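PDB 3FAJ: putative uncharacterized protein from Acidianus two-tailed virus, which is a structural protein of the virion of this archaeal virus and may also bind DNA. Local coordinates for residues A[68-73]-A[119-124]. Residues are numbered along the deposited sequence; the frame is centred on the assembly and turned at random.
Sequences DERTKE and KAFLAS
Arg-70 and Phe-121 illustrate how a long polar side chain can lend its hydrocarbon part to a helix-helix interface. At the base of the arginine, CB rests 3.7 Å from CZ of Phe-121, coming to the edge of the ring close to its plane. CG lies beside the backbone N (chi1 -62°), and in the conformer described the chain runs extended from there to NE; CD passes 4.1 Å from the same Phe-121 CZ. The guanidinium then leads away, its plane steep to the ring, though a second conformer makes its place less certain. The backbone O of Arg-70 adds to the contact, 3.8 Å from Phe-121 CE2. Deeper in, CG2 of Thr-71 meets CD2 of Leu-122 at 3.8 Å. No hydrogen bond joins the two segments, whose axes run at 146°, nearer antiparallel than parallel. In the last turn of helix 113-123, the carbonyl O of Phe-121 accepts from Ser-124 N and, at 2.8 Å, from Ser-124 OG, both from one face of its plane. Helix 125-132 flanks this all-helical packing, touching Arg-70 and Phe-121 through Arg-130 and bonding Thr-71 OG1 through Asn-131, while Ala-63 of helix 51-66 backs Thr-71 and Val-36 of helix 31-43 backs Leu-122.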
# COMPACT_ATOMS: atom_id res chain seq x y z
N ASP A 68 -5.49 -6.50 -12.63
CA ASP A 68 -4.61 -5.32 -12.53
C ASP A 68 -3.27 -5.81 -11.97
O ASP A 68 -2.96 -5.61 -10.78
CB ASP A 68 -5.18 -4.26 -11.57
CG ASP A 68 -6.61 -3.82 -11.93
OD1 ASP A 68 -6.89 -3.57 -13.12
OD2 ASP A 68 -7.44 -3.69 -10.99
N GLU A 69 -2.50 -6.49 -12.82
CA GLU A 69 -1.36 -7.28 -12.36
C GLU A 69 -0.27 -6.39 -11.76
O GLU A 69 0.32 -6.75 -10.74
CB GLU A 69 -0.77 -8.11 -13.53
CG GLU A 69 0.36 -9.05 -13.10
CD GLU A 69 0.85 -9.97 -14.20
OE1 GLU A 69 0.20 -10.06 -15.29
OE2 GLU A 69 1.87 -10.65 -13.97
N ARG A 70 0.01 -5.26 -12.40
CA ARG A 70 1.09 -4.37 -11.93
C ARG A 70 0.72 -3.71 -10.60
O ARG A 70 1.57 -3.54 -9.71
CB ARG A 70 1.42 -3.32 -13.00
CG ARG A 70 1.93 -3.91 -14.31
CD ARG A 70 2.45 -2.81 -15.21
NE ARG A 70 2.95 -3.29 -16.51
CZ ARG A 70 4.11 -3.92 -16.69
NH1 ARG A 70 4.90 -4.17 -15.65
NH2 ARG A 70 4.47 -4.30 -17.92
N THR A 71 -0.57 -3.37 -10.47
CA THR A 71 -1.11 -2.82 -9.23
C THR A 71 -0.98 -3.83 -8.08
O THR A 71 -0.52 -3.49 -6.97
CB THR A 71 -2.61 -2.40 -9.43
OG1 THR A 71 -2.65 -1.26 -10.31
CG2 THR A 71 -3.26 -2.04 -8.08
N LYS A 72 -1.36 -5.07 -8.36
CA LYS A 72 -1.19 -6.17 -7.40
C LYS A 72 0.26 -6.23 -6.95
O LYS A 72 0.54 -6.28 -5.74
CB LYS A 72 -1.61 -7.49 -8.04
CG LYS A 72 -1.31 -8.76 -7.23
CD LYS A 72 -1.47 -10.01 -8.09
CE LYS A 72 -0.26 -10.24 -9.04
NZ LYS A 72 -0.46 -11.49 -9.85
N GLU A 73 1.18 -6.21 -7.91
CA GLU A 73 2.60 -6.37 -7.57
C GLU A 73 3.15 -5.18 -6.78
O GLU A 73 3.93 -5.37 -5.84
CB GLU A 73 3.41 -6.62 -8.83
CG GLU A 73 3.07 -8.01 -9.45
CD GLU A 73 3.70 -8.24 -10.82
OE1 GLU A 73 4.09 -7.26 -11.49
OE2 GLU A 73 3.79 -9.42 -11.22
N LYS A 119 4.44 3.79 -4.38
CA LYS A 119 3.31 4.65 -4.04
C LYS A 119 2.99 5.60 -5.20
O LYS A 119 1.83 5.77 -5.57
CB LYS A 119 3.58 5.40 -2.72
CG LYS A 119 2.40 6.28 -2.30
CD LYS A 119 2.68 6.89 -0.93
CE LYS A 119 1.45 7.64 -0.44
NZ LYS A 119 1.30 8.99 -1.03
N ALA A 120 4.02 6.19 -5.80
CA ALA A 120 3.82 7.08 -6.96
C ALA A 120 3.19 6.33 -8.13
O ALA A 120 2.37 6.88 -8.86
CB ALA A 120 5.13 7.66 -7.39
N PHE A 121 3.61 5.09 -8.32
CA PHE A 121 3.07 4.26 -9.40
C PHE A 121 1.58 4.03 -9.17
O PHE A 121 0.78 4.15 -10.09
CB PHE A 121 3.83 2.93 -9.47
CG PHE A 121 3.28 1.98 -10.50
CD1 PHE A 121 3.49 2.21 -11.85
CD2 PHE A 121 2.58 0.84 -10.11
CE1 PHE A 121 2.99 1.32 -12.82
CE2 PHE A 121 2.06 -0.05 -11.06
CZ PHE A 121 2.30 0.20 -12.42
N LEU A 122 1.22 3.71 -7.95
CA LEU A 122 -0.18 3.45 -7.63
C LEU A 122 -1.02 4.72 -7.75
O LEU A 122 -2.17 4.67 -8.17
CB LEU A 122 -0.31 2.87 -6.23
CG LEU A 122 0.25 1.43 -6.11
CD1 LEU A 122 0.38 1.12 -4.66
CD2 LEU A 122 -0.64 0.37 -6.79
N ALA A 123 -0.41 5.85 -7.41
CA ALA A 123 -1.08 7.14 -7.46
C ALA A 123 -1.21 7.69 -8.89
O ALA A 123 -2.04 8.56 -9.16
CB ALA A 123 -0.34 8.13 -6.55
N SER A 124 -0.38 7.18 -9.81
CA SER A 124 -0.24 7.77 -11.14
C SER A 124 -1.54 7.64 -11.94
O SER A 124 -2.22 6.63 -11.81
CB SER A 124 0.90 7.12 -11.93
OG SER A 124 0.55 5.81 -12.34